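Local coordinates for prephenate dehydratase:Amino acid-binding ACT (Brucella abortus, PDB 6VH5), which probably catalyses the conversion of prephenate to phenylpyruvate in phenylalanine biosynthesis, and binds phenylalanine through its ACT domain, at residues A[38-43]-A[99-104]; A[73-78]-A[193-198]; A[109-114]-A[180-185]; A[121-126]-A[166-171]. One frame throughout, in Å; residues are numbered along the deposited sequence.

Contact 1 (A[38-43]-A[99-104]); sequences DTACRN and GEYFLP
Asn43 and Tyr101 make the polar link between helix 36-44 and strand 96-104. The amide ND2 of Asn43 donates to Tyr101 OH at 3.1 Å, with an N-H...O angle of 153°, and the oxygen lies close to the plane of the amide. The two side chains cross at about a right angle, amide and ring planes turned 67° against each other, so the amide reaches the phenol oxygen without stacking on the ring. The same oxygen also sits 3.3 Å from Asn43 CB.

The remaining contacts are mostly van der Waals packing. Tyr101 holds its CG anti to the backbone N (chi1 -173°), which sends the ring out from the strand to the helix. There Ala40 CB meets the ring obliquely, 3.8 Å from Tyr101 CD2. Leu103, two residues further along the strand and so on the same side, turns its two methyls to the helix: CD1 lies 4.1 Å from Thr39 CG2 and 3.9 Å from Asn43 ND2, while CD2 approaches the Thr39 side chain as well. The hydroxyl of Thr39 is turned to its own helix, where it bonds to the carbonyl of Ala35.

The segment axes come within 9.4 Å, close to the spacing expected of a helix packed on a sheet in an alpha/beta domain. Ala40 and Leu103 also touch Phe196 on the adjacent strand 193-200, which continues the layer. Chemically, then, the interface is mainly greasy and undemanding in direction, with a single hydrogen bond that holds the phenol oxygen in place at the more exposed margin.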
loop_
_atom_site.group_PDB
_atom_site.type_symbol
_atom_site.label_atom_id
_atom_site.label_comp_id
_atom_site.label_asym_id
_atom_site.label_seq_id
_atom_site.Cartn_x
_atom_site.Cartn_y
_atom_site.Cartn_z
ATOM N N ASP A 38 -6.619 -16.611 3.671
ATOM C CA ASP A 38 -7.398 -17.800 4.009
ATOM C C ASP A 38 -7.027 -18.324 5.394
ATOM O O ASP A 38 -7.902 -18.717 6.174
ATOM C CB ASP A 38 -7.172 -18.862 2.923
ATOM C CG ASP A 38 -8.060 -20.097 3.071
ATOM O OD1 ASP A 38 -8.920 -20.161 3.972
ATOM O OD2 ASP A 38 -7.870 -21.033 2.271
ATOM N N THR A 39 -5.730 -18.325 5.721
ATOM C CA THR A 39 -5.296 -18.754 7.048
ATOM C C THR A 39 -5.938 -17.903 8.140
ATOM O O THR A 39 -6.425 -18.431 9.148
ATOM C CB THR A 39 -3.770 -18.668 7.144
ATOM O OG1 THR A 39 -3.180 -19.463 6.108
ATOM C CG2 THR A 39 -3.265 -19.135 8.517
ATOM N N ALA A 40 -5.985 -16.588 7.939
ATOM C CA ALA A 40 -6.625 -15.723 8.925
ATOM C C ALA A 40 -8.109 -16.061 9.083
ATOM O O ALA A 40 -8.607 -16.183 10.209
ATOM C CB ALA A 40 -6.425 -14.258 8.536
ATOM N N CYS A 41 -8.822 -16.264 7.968
ATOM C CA CYS A 41 -10.242 -16.614 8.050
ATOM C C CYS A 41 -10.444 -17.878 8.880
ATOM O O CYS A 41 -11.330 -17.938 9.742
ATOM C CB CYS A 41 -10.832 -16.820 6.650
ATOM S SG CYS A 41 -10.842 -15.410 5.514
ATOM N N ARG A 42 -9.617 -18.903 8.634
ATOM C CA ARG A 42 -9.795 -20.176 9.323
ATOM C C ARG A 42 -9.387 -20.092 10.785
ATOM O O ARG A 42 -10.005 -20.745 11.635
ATOM C CB ARG A 42 -9.001 -21.278 8.615
ATOM C CG ARG A 42 -9.544 -21.683 7.255
ATOM C CD ARG A 42 -8.524 -22.540 6.533
ATOM N NE ARG A 42 -8.874 -22.767 5.138
ATOM C CZ ARG A 42 -9.359 -23.912 4.668
ATOM N NH1 ARG A 42 -9.528 -24.951 5.481
ATOM N NH2 ARG A 42 -9.651 -24.023 3.380
ATOM N N ASN A 43 -8.359 -19.298 11.100
ATOM C CA ASN A 43 -7.934 -19.187 12.490
ATOM C C ASN A 43 -8.965 -18.433 13.313
ATOM O O ASN A 43 -9.303 -18.845 14.431
ATOM C CB ASN A 43 -6.585 -18.474 12.591
ATOM C CG ASN A 43 -5.452 -19.269 11.976
ATOM O OD1 ASN A 43 -5.637 -20.406 11.520
ATOM N ND2 ASN A 43 -4.259 -18.684 11.990
ATOM N N GLY A 99 -13.837 -6.367 13.752
ATOM C CA GLY A 99 -12.771 -7.176 14.287
ATOM C C GLY A 99 -11.442 -6.907 13.610
ATOM O O GLY A 99 -11.382 -6.288 12.539
ATOM N N GLU A 100 -10.365 -7.364 14.240
ATOM C CA GLU A 100 -9.029 -7.280 13.676
ATOM C C GLU A 100 -8.324 -8.603 13.934
ATOM O O GLU A 100 -8.764 -9.417 14.749
ATOM C CB GLU A 100 -8.224 -6.088 14.262
ATOM C CG GLU A 100 -7.844 -6.203 15.737
ATOM C CD GLU A 100 -6.901 -5.078 16.227
ATOM O OE1 GLU A 100 -6.525 -4.184 15.426
ATOM O OE2 GLU A 100 -6.523 -5.098 17.424
ATOM N N TYR A 101 -7.242 -8.839 13.203
ATOM C CA TYR A 101 -6.500 -10.081 13.389
ATOM C C TYR A 101 -5.048 -9.854 13.003
ATOM O O TYR A 101 -4.766 -9.215 11.984
ATOM C CB TYR A 101 -7.091 -11.242 12.575
ATOM C CG TYR A 101 -6.435 -12.571 12.901
ATOM C CD1 TYR A 101 -6.757 -13.259 14.068
ATOM C CD2 TYR A 101 -5.474 -13.123 12.058
ATOM C CE1 TYR A 101 -6.149 -14.467 14.379
ATOM C CE2 TYR A 101 -4.852 -14.329 12.366
ATOM C CZ TYR A 101 -5.203 -14.993 13.522
ATOM O OH TYR A 101 -4.597 -16.180 13.830
ATOM N N PHE A 102 -4.139 -10.386 13.816
ATOM C CA PHE A 102 -2.702 -10.281 13.581
ATOM C C PHE A 102 -2.144 -11.671 13.323
ATOM O O PHE A 102 -2.187 -12.538 14.204
ATOM C CB PHE A 102 -1.998 -9.627 14.775
ATOM C CG PHE A 102 -2.365 -8.183 14.970
ATOM C CD1 PHE A 102 -3.552 -7.833 15.598
ATOM C CD2 PHE A 102 -1.519 -7.175 14.530
ATOM C CE1 PHE A 102 -3.895 -6.508 15.773
ATOM C CE2 PHE A 102 -1.854 -5.844 14.701
ATOM C CZ PHE A 102 -3.043 -5.510 15.323
ATOM N N LEU A 103 -1.602 -11.875 12.128
ATOM C CA LEU A 103 -1.091 -13.185 11.731
ATOM C C LEU A 103 0.411 -13.144 11.468
ATOM O O LEU A 103 0.865 -12.398 10.585
ATOM C CB LEU A 103 -1.842 -13.701 10.501
ATOM C CG LEU A 103 -1.288 -14.975 9.872
ATOM C CD1 LEU A 103 -1.594 -16.158 10.759
ATOM C CD2 LEU A 103 -1.957 -15.170 8.516
ATOM N N PRO A 104 1.217 -13.902 12.206
ATOM C CA PRO A 104 2.639 -14.044 11.840
ATOM C C PRO A 104 2.781 -14.749 10.495
ATOM O O PRO A 104 2.222 -15.827 10.281
ATOM C CB PRO A 104 3.220 -14.885 12.982
ATOM C CG PRO A 104 2.266 -14.663 14.133
ATOM C CD PRO A 104 0.905 -14.529 13.500
#

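Contact 2 (A[73-78]-A[193-198]); sequences IPIENT and VTRFVV
Arg195, the residue most buried by this contact, runs beside Glu76, both side chains pointing the same way from adjacent antiparallel strands. Its chain is extended from CG to NE, and Arg195 NH1 forms a salt bridge with Glu76 OE2 at 2.9 Å. The carboxylate lies at the guanidinium edge, but the planes are 59° apart and the donor comes from above the carboxylate plane. Neither charge depends on this pair alone: Glu76 OE2 also meets Lys246, and Arg195 reaches Glu100 and Asp264. Ile75 CD1 covers one guanidinium face, 3.7 Å from Arg195 NH1.

Opposite Arg195, strand 70-77 carries a classic beta bulge formed by Ile75 and Glu76. The carbonyl oxygen of Arg195 accepts from Ile75 N at 2.8 Å, almost straight at 178°, and from Glu76 N at 3.3 Å. Val197, second in buried area on its strand, packs its CG1 on Ile75 CD1 at 3.6 Å. On the sheet face away from Arg195, Pro74 CB lies 3.6 Å from Phe196 CE2, and Asn77 ND2 donates to Thr194 OG1 at 3.0 Å, while Asn77 OD1 accepts from Gly81 N. Thr194 is predicted to be essential for dehydratase activity.

Strands 70-77 and 193-200 are neighbours in the interior of their mixed sheet, 70-77 in the middle. Strand 96-104 flanks the second, hydrogen-bonding through Leu103 and Tyr101, while helix 36-44 packs on Pro74 and Phe196 and helix 56-64 on Ile73 and Pro74.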
loop_
_atom_site.group_PDB
_atom_site.type_symbol
_atom_site.label_atom_id
_atom_site.label_comp_id
_atom_site.label_asym_id
_atom_site.label_seq_id
_atom_site.Cartn_x
_atom_site.Cartn_y
_atom_site.Cartn_z
ATOM N N ILE A 73 -9.636 -8.566 5.298
ATOM C CA ILE A 73 -8.854 -7.661 4.465
ATOM C C ILE A 73 -7.559 -7.303 5.182
ATOM O O ILE A 73 -7.594 -6.828 6.318
ATOM C CB ILE A 73 -9.627 -6.378 4.118
ATOM C CG1 ILE A 73 -10.965 -6.720 3.445
ATOM C CG2 ILE A 73 -8.743 -5.451 3.285
ATOM C CD1 ILE A 73 -10.832 -7.555 2.195
ATOM N N PRO A 74 -6.397 -7.516 4.567
ATOM C CA PRO A 74 -5.142 -7.051 5.168
ATOM C C PRO A 74 -4.955 -5.557 4.964
ATOM O O PRO A 74 -5.242 -5.016 3.893
ATOM C CB PRO A 74 -4.074 -7.849 4.405
ATOM C CG PRO A 74 -4.699 -8.129 3.078
ATOM C CD PRO A 74 -6.170 -8.321 3.350
ATOM N N ILE A 75 -4.488 -4.880 6.014
ATOM C CA ILE A 75 -4.237 -3.445 5.918
ATOM C C ILE A 75 -2.848 -3.046 6.377
ATOM O O ILE A 75 -2.381 -1.949 6.021
ATOM C CB ILE A 75 -5.310 -2.642 6.682
ATOM C CG1 ILE A 75 -5.276 -2.960 8.173
ATOM C CG2 ILE A 75 -6.706 -2.947 6.100
ATOM C CD1 ILE A 75 -6.008 -1.923 9.003
ATOM N N GLU A 76 -2.142 -3.869 7.147
ATOM C CA GLU A 76 -0.770 -3.579 7.539
ATOM C C GLU A 76 0.070 -4.839 7.389
ATOM O O GLU A 76 -0.382 -5.936 7.731
ATOM C CB GLU A 76 -0.679 -3.079 8.983
ATOM C CG GLU A 76 -1.338 -1.743 9.211
ATOM C CD GLU A 76 -1.502 -1.427 10.678
ATOM O OE1 GLU A 76 -0.793 -2.042 11.494
ATOM O OE2 GLU A 76 -2.375 -0.602 11.015
ATOM N N ASN A 77 1.276 -4.678 6.846
ATOM C CA ASN A 77 2.265 -5.751 6.797
ATOM C C ASN A 77 3.645 -5.197 7.108
ATOM O O ASN A 77 4.059 -4.196 6.517
ATOM C CB ASN A 77 2.297 -6.437 5.433
ATOM C CG ASN A 77 3.446 -7.414 5.330
ATOM O OD1 ASN A 77 4.494 -7.107 4.751
ATOM N ND2 ASN A 77 3.270 -8.587 5.920
ATOM N N THR A 78 4.374 -5.891 7.990
ATOM C CA THR A 78 5.653 -5.396 8.504
ATOM C C THR A 78 6.738 -5.271 7.429
ATOM O O THR A 78 7.599 -4.394 7.531
ATOM C CB THR A 78 6.130 -6.305 9.635
ATOM O OG1 THR A 78 5.135 -6.335 10.667
ATOM C CG2 THR A 78 7.420 -5.789 10.226
ATOM N N VAL A 193 4.632 -9.702 10.060
ATOM C CA VAL A 193 3.262 -9.770 10.562
ATOM C C VAL A 193 2.330 -8.999 9.636
ATOM O O VAL A 193 2.688 -7.931 9.125
ATOM C CB VAL A 193 3.174 -9.219 11.997
ATOM C CG1 VAL A 193 1.803 -9.487 12.581
ATOM C CG2 VAL A 193 4.250 -9.854 12.856
ATOM N N THR A 194 1.142 -9.548 9.409
ATOM C CA THR A 194 0.083 -8.873 8.669
ATOM C C THR A 194 -1.087 -8.578 9.601
ATOM O O THR A 194 -1.489 -9.438 10.396
ATOM C CB THR A 194 -0.407 -9.703 7.469
ATOM O OG1 THR A 194 0.570 -9.666 6.425
ATOM C CG2 THR A 194 -1.722 -9.119 6.925
ATOM N N ARG A 195 -1.615 -7.363 9.518
ATOM C CA ARG A 195 -2.790 -6.978 10.289
ATOM C C ARG A 195 -4.006 -6.972 9.376
ATOM O O ARG A 195 -4.035 -6.257 8.363
ATOM C CB ARG A 195 -2.612 -5.615 10.944
ATOM C CG ARG A 195 -3.909 -5.076 11.559
ATOM C CD ARG A 195 -3.672 -3.745 12.301
ATOM N NE ARG A 195 -4.849 -3.393 13.078
ATOM C CZ ARG A 195 -5.412 -2.194 13.108
ATOM N NH1 ARG A 195 -4.895 -1.187 12.420
ATOM N NH2 ARG A 195 -6.494 -2.009 13.838
ATOM N N PHE A 196 -5.015 -7.743 9.747
ATOM C CA PHE A 196 -6.273 -7.718 9.028
ATOM C C PHE A 196 -7.318 -6.946 9.826
ATOM O O PHE A 196 -7.221 -6.812 11.049
ATOM C CB PHE A 196 -6.791 -9.135 8.759
ATOM C CG PHE A 196 -5.848 -10.001 7.989
ATOM C CD1 PHE A 196 -4.822 -10.681 8.632
ATOM C CD2 PHE A 196 -5.998 -10.158 6.622
ATOM C CE1 PHE A 196 -3.960 -11.493 7.926
ATOM C CE2 PHE A 196 -5.137 -10.970 5.905
ATOM C CZ PHE A 196 -4.116 -11.637 6.557
ATOM N N VAL A 197 -8.326 -6.447 9.110
ATOM C CA VAL A 197 -9.567 -5.961 9.702
ATOM C C VAL A 197 -10.705 -6.789 9.123
ATOM O O VAL A 197 -10.679 -7.158 7.946
ATOM C CB VAL A 197 -9.811 -4.460 9.448
ATOM C CG1 VAL A 197 -8.874 -3.611 10.309
ATOM C CG2 VAL A 197 -9.639 -4.151 7.971
ATOM N N VAL A 198 -11.682 -7.100 9.963
ATOM C CA VAL A 198 -12.864 -7.852 9.565
ATOM C C VAL A 198 -13.967 -6.856 9.228
ATOM O O VAL A 198 -14.339 -6.032 10.069
ATOM C CB VAL A 198 -13.295 -8.802 10.691
ATOM C CG1 VAL A 198 -14.389 -9.748 10.220
ATOM C CG2 VAL A 198 -12.078 -9.564 11.212
#

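Contact 3 (A[109-114]-A[180-185]); sequences LMVLPG and DILEEN
Leu109 and Val111 make the backbone pairing with 180-183. Val111 N donates to Asp180 O at 2.7 Å, and Asp180 N returns a bond to Val111 O at 2.8 Å. At the other end Leu109 N bonds to Glu183 O. The carbonyl of Leu109 takes Leu182 N at 2.8 Å and, weakly, Glu183 N at 3.5 Å.

Leu182 and Glu183 thus both face Leu109, a classic beta bulge, and the chain turns a corner at Leu182. This antiparallel pair forms one margin of the second mixed sheet of the dehydratase region, with 180-183 outermost and strand 165-169 on the far side of 108-111.

A side-chain bond continues the pairing where strand 108-111 has ended. Asp180 carries its carboxylate beside the backbone N (chi1 -88°), from where OD2 accepts from Gly114 N at 2.8 Å. The donor arrives on the anti side, 33° out of the carboxylate plane, and Pro113 CA lies against the same oxygen at 3.2 Å. The other acidic side chain, Glu183, forms a salt bridge through OE2 with Arg117.

Apolar contacts are looser. Val111 CG1 and Leu182 CD2 meet at 4.2 Å, both residues also touching Ile120.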
loop_
_atom_site.group_PDB
_atom_site.type_symbol
_atom_site.label_atom_id
_atom_site.label_comp_id
_atom_site.label_asym_id
_atom_site.label_seq_id
_atom_site.Cartn_x
_atom_site.Cartn_y
_atom_site.Cartn_z
ATOM N N LEU A 109 8.966 -24.369 2.583
ATOM C CA LEU A 109 9.491 -24.972 1.361
ATOM C C LEU A 109 8.815 -26.325 1.198
ATOM O O LEU A 109 9.012 -27.235 2.010
ATOM C CB LEU A 109 11.014 -25.096 1.429
ATOM C CG LEU A 109 11.755 -25.880 0.336
ATOM C CD1 LEU A 109 11.678 -25.200 -1.027
ATOM C CD2 LEU A 109 13.215 -26.059 0.753
ATOM N N MET A 110 7.993 -26.455 0.167
ATOM C CA MET A 110 7.174 -27.641 -0.002
ATOM C C MET A 110 7.445 -28.268 -1.359
ATOM O O MET A 110 7.728 -27.576 -2.341
ATOM C CB MET A 110 5.680 -27.319 0.142
ATOM C CG MET A 110 5.233 -26.134 -0.661
ATOM S SD MET A 110 3.543 -25.649 -0.257
ATOM C CE MET A 110 3.750 -24.947 1.386
ATOM N N VAL A 111 7.334 -29.591 -1.401
ATOM C CA VAL A 111 7.646 -30.383 -2.584
ATOM C C VAL A 111 6.626 -31.508 -2.710
ATOM O O VAL A 111 5.803 -31.738 -1.821
ATOM C CB VAL A 111 9.076 -30.964 -2.530
ATOM C CG1 VAL A 111 10.115 -29.845 -2.583
ATOM C CG2 VAL A 111 9.253 -31.810 -1.273
ATOM N N LEU A 112 6.693 -32.219 -3.829
ATOM C CA LEU A 112 5.810 -33.356 -4.008
ATOM C C LEU A 112 6.147 -34.439 -2.983
ATOM O O LEU A 112 7.281 -34.514 -2.500
ATOM C CB LEU A 112 5.926 -33.912 -5.422
ATOM C CG LEU A 112 5.469 -32.995 -6.556
ATOM C CD1 LEU A 112 6.021 -33.518 -7.884
ATOM C CD2 LEU A 112 3.944 -32.897 -6.596
ATOM N N PRO A 113 5.170 -35.267 -2.610
ATOM C CA PRO A 113 5.403 -36.258 -1.547
ATOM C C PRO A 113 6.565 -37.192 -1.871
ATOM O O PRO A 113 6.671 -37.726 -2.979
ATOM C CB PRO A 113 4.070 -37.013 -1.476
ATOM C CG PRO A 113 3.049 -36.020 -1.990
ATOM C CD PRO A 113 3.765 -35.249 -3.062
ATOM N N GLY A 114 7.441 -37.383 -0.887
ATOM C CA GLY A 114 8.586 -38.259 -1.035
ATOM C C GLY A 114 9.756 -37.695 -1.814
ATOM O O GLY A 114 10.775 -38.380 -1.944
ATOM N N ASP A 180 4.536 -32.178 0.623
ATOM C CA ASP A 180 5.464 -32.379 1.725
ATOM C C ASP A 180 6.195 -31.082 2.028
ATOM O O ASP A 180 6.652 -30.392 1.116
ATOM C CB ASP A 180 6.497 -33.451 1.373
ATOM C CG ASP A 180 6.039 -34.845 1.719
ATOM O OD1 ASP A 180 5.008 -34.969 2.416
ATOM O OD2 ASP A 180 6.727 -35.811 1.320
ATOM N N ILE A 181 6.323 -30.761 3.313
ATOM C CA ILE A 181 7.113 -29.611 3.740
ATOM C C ILE A 181 8.525 -30.110 4.010
ATOM O O ILE A 181 8.772 -30.828 4.984
ATOM C CB ILE A 181 6.516 -28.923 4.971
ATOM C CG1 ILE A 181 5.193 -28.262 4.586
ATOM C CG2 ILE A 181 7.499 -27.896 5.537
ATOM C CD1 ILE A 181 4.559 -27.463 5.679
ATOM N N LEU A 182 9.447 -29.747 3.121
ATOM C CA LEU A 182 10.832 -30.175 3.255
ATOM C C LEU A 182 11.537 -29.408 4.370
ATOM O O LEU A 182 12.286 -29.998 5.154
ATOM C CB LEU A 182 11.542 -29.975 1.924
ATOM C CG LEU A 182 12.884 -30.624 1.652
ATOM C CD1 LEU A 182 12.881 -32.100 2.037
ATOM C CD2 LEU A 182 13.160 -30.438 0.184
ATOM N N GLU A 183 11.315 -28.092 4.450
ATOM C CA GLU A 183 11.895 -27.256 5.491
ATOM C C GLU A 183 10.863 -26.233 5.952
ATOM O O GLU A 183 10.047 -25.747 5.164
ATOM C CB GLU A 183 13.182 -26.555 5.017
ATOM C CG GLU A 183 14.133 -26.173 6.141
ATOM C CD GLU A 183 15.402 -25.484 5.650
ATOM O OE1 GLU A 183 15.805 -24.460 6.247
ATOM O OE2 GLU A 183 15.984 -25.955 4.648
ATOM N N GLU A 184 10.929 -25.894 7.234
ATOM C CA GLU A 184 9.937 -25.051 7.881
ATOM C C GLU A 184 10.488 -23.650 8.071
ATOM O O GLU A 184 11.682 -23.483 8.320
ATOM C CB GLU A 184 9.538 -25.626 9.240
ATOM C CG GLU A 184 8.476 -26.703 9.165
ATOM C CD GLU A 184 8.135 -27.282 10.522
ATOM O OE1 GLU A 184 8.791 -26.904 11.519
ATOM O OE2 GLU A 184 7.213 -28.121 10.590
ATOM N N ASN A 185 9.619 -22.649 7.923
ATOM C CA ASN A 185 9.925 -21.257 8.284
ATOM C C ASN A 185 11.247 -20.792 7.676
ATOM O O ASN A 185 12.182 -20.402 8.376
ATOM C CB ASN A 185 9.934 -21.082 9.807
ATOM C CG ASN A 185 8.563 -21.257 10.417
ATOM O OD1 ASN A 185 7.547 -21.215 9.713
ATOM N ND2 ASN A 185 8.523 -21.477 11.728
#

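Contact 4 (A[121-126]-A[166-171]); sequences KTVHSH and AALAPR
Two parallel strands, 122-125 and 165-169, lie side by side in a mixed sheet that belongs to one lobe of a catalytic domain whose family resembles the type 2 periplasmic binding proteins. Their segment axes run 34° apart, and the chain between them includes helices 127-130, 134-139 and 150-160 together with the edge strand 143-146. Three backbone bonds follow the staggered parallel pattern: Ala166 N to Thr122 O, His124 N to Ala166 O at 2.9 Å, and Leu168 N to His124 O at 3.2 Å. His124 therefore uses both its N-H and its carbonyl on the neighbouring strand.

The carbonyl oxygen of Ala166 lies near the plane of the His124 ring, at the edge, 3.5 Å from His124 CD2, while NE2 of His124 shares a 3.0 Å hydrogen bond with Thr122 OG1 that would limit rotation of the ring.

On the face of Val123 and Ala166 the packing is apolar. Val123 has CG1 anti to its own N (chi1 177°), which brings this methyl to 3.5 Å from Leu168 CG and close to CD1, the two side chains crossing at a slant. Trp142 touches Val123 as well, while Leu109 and Val111 on strand 108-111 meet Ala166. At the C-terminal end of strand 122-125, the hydroxyl of Ser125 takes over from the backbone: OG donates to Leu168 O at 2.8 Å.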
loop_
_atom_site.group_PDB
_atom_site.type_symbol
_atom_site.label_atom_id
_atom_site.label_comp_id
_atom_site.label_asym_id
_atom_site.label_seq_id
_atom_site.Cartn_x
_atom_site.Cartn_y
_atom_site.Cartn_z
ATOM N N LYS A 121 15.437 -28.287 -8.316
ATOM C CA LYS A 121 16.200 -27.326 -9.104
ATOM C C LYS A 121 15.588 -25.933 -9.080
ATOM O O LYS A 121 16.318 -24.937 -9.036
ATOM C CB LYS A 121 16.326 -27.812 -10.556
ATOM N N THR A 122 14.265 -25.829 -9.070
ATOM C CA THR A 122 13.597 -24.541 -9.135
ATOM C C THR A 122 12.680 -24.352 -7.939
ATOM O O THR A 122 12.076 -25.299 -7.426
ATOM C CB THR A 122 12.761 -24.394 -10.412
ATOM O OG1 THR A 122 11.868 -25.507 -10.516
ATOM C CG2 THR A 122 13.646 -24.331 -11.639
ATOM N N VAL A 123 12.579 -23.105 -7.511
ATOM C CA VAL A 123 11.694 -22.714 -6.430
ATOM C C VAL A 123 10.725 -21.686 -6.992
ATOM O O VAL A 123 11.148 -20.688 -7.585
ATOM C CB VAL A 123 12.488 -22.155 -5.236
ATOM C CG1 VAL A 123 11.543 -21.698 -4.151
ATOM C CG2 VAL A 123 13.454 -23.207 -4.708
ATOM N N HIS A 124 9.432 -21.948 -6.835
ATOM C CA HIS A 124 8.378 -21.131 -7.425
ATOM C C HIS A 124 7.600 -20.398 -6.342
ATOM O O HIS A 124 7.175 -21.010 -5.356
ATOM C CB HIS A 124 7.429 -21.994 -8.252
ATOM C CG HIS A 124 8.103 -22.691 -9.384
ATOM N ND1 HIS A 124 7.887 -22.348 -10.700
ATOM C CD2 HIS A 124 9.006 -23.699 -9.399
ATOM C CE1 HIS A 124 8.619 -23.124 -11.479
ATOM N NE2 HIS A 124 9.310 -23.950 -10.714
ATOM N N SER A 125 7.384 -19.105 -6.544
ATOM C CA SER A 125 6.648 -18.298 -5.574
ATOM C C SER A 125 6.372 -16.933 -6.192
ATOM O O SER A 125 6.826 -16.625 -7.300
ATOM C CB SER A 125 7.444 -18.160 -4.269
ATOM O OG SER A 125 6.598 -17.871 -3.178
ATOM N N HIS A 126 5.641 -16.102 -5.446
ATOM C CA HIS A 126 5.427 -14.719 -5.846
ATOM C C HIS A 126 6.746 -13.962 -5.758
ATOM O O HIS A 126 7.533 -14.171 -4.831
ATOM C CB HIS A 126 4.378 -14.072 -4.940
ATOM C CG HIS A 126 4.041 -12.663 -5.312
ATOM N ND1 HIS A 126 4.775 -11.586 -4.864
ATOM C CD2 HIS A 126 3.052 -12.152 -6.085
ATOM C CE1 HIS A 126 4.255 -10.470 -5.348
ATOM N NE2 HIS A 126 3.208 -10.787 -6.091
ATOM N N ALA A 166 9.839 -27.018 -6.557
ATOM C CA ALA A 166 9.449 -26.749 -5.183
ATOM C C ALA A 166 8.676 -25.430 -5.096
ATOM O O ALA A 166 8.696 -24.606 -6.015
ATOM C CB ALA A 166 10.676 -26.703 -4.276
ATOM N N ALA A 167 7.969 -25.238 -3.991
ATOM C CA ALA A 167 7.226 -23.998 -3.785
ATOM C C ALA A 167 7.519 -23.415 -2.406
ATOM O O ALA A 167 7.820 -24.145 -1.458
ATOM C CB ALA A 167 5.706 -24.204 -3.943
ATOM N N LEU A 168 7.411 -22.087 -2.309
ATOM C CA LEU A 168 7.438 -21.357 -1.044
ATOM C C LEU A 168 6.043 -20.790 -0.827
ATOM O O LEU A 168 5.615 -19.900 -1.570
ATOM C CB LEU A 168 8.470 -20.235 -1.077
ATOM C CG LEU A 168 9.926 -20.602 -1.276
ATOM C CD1 LEU A 168 10.730 -19.357 -1.579
ATOM C CD2 LEU A 168 10.425 -21.273 -0.018
ATOM N N ALA A 169 5.355 -21.278 0.199
ATOM C CA ALA A 169 3.938 -20.991 0.370
ATOM C C ALA A 169 3.591 -21.089 1.845
ATOM O O ALA A 169 4.362 -21.645 2.640
ATOM C CB ALA A 169 3.082 -21.958 -0.463
ATOM N N PRO A 170 2.429 -20.561 2.249
ATOM C CA PRO A 170 1.998 -20.701 3.644
ATOM C C PRO A 170 1.720 -22.153 3.990
ATOM O O PRO A 170 1.383 -22.969 3.131
ATOM C CB PRO A 170 0.709 -19.867 3.708
ATOM C CG PRO A 170 0.821 -18.893 2.573
ATOM C CD PRO A 170 1.516 -19.693 1.489
ATOM N N ARG A 171 1.828 -22.456 5.288
ATOM C CA ARG A 171 1.660 -23.828 5.756
ATOM C C ARG A 171 0.326 -24.419 5.303
ATOM O O ARG A 171 0.249 -25.611 4.981
ATOM C CB ARG A 171 1.780 -23.877 7.280
ATOM C CG ARG A 171 1.401 -25.223 7.888
ATOM C CD ARG A 171 1.587 -25.244 9.395
ATOM N NE ARG A 171 2.889 -24.706 9.773
ATOM C CZ ARG A 171 4.015 -25.416 9.825
ATOM N NH1 ARG A 171 5.147 -24.826 10.181
ATOM N NH2 ARG A 171 4.013 -26.706 9.506
#

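In the fold
The contacts fall into two pairs, each centred on one mixed sheet, with contact 1 packing a helix on the first. Contacts 1 and 2, centres 9 Å apart, meet through neighbouring strands and through Glu100 OE1 to Arg195 NH2 at 2.7 Å. Contacts 3 and 4 are equally close, linked by Met110 N and Ala167 O at 2.8 Å. Between the pairs the centres lie 22 to 26 Å apart without touching. Thr194 of contact 2, predicted to be essential, lies about 5 Å from Leu103 of contact 1, side chain to side chain. Glu76 forms a salt bridge with Lys246 of the phenylalanine pocket, its side chain about 9 Å from a bound phenylalanine; contacts 3 and 4 lie away from these sites.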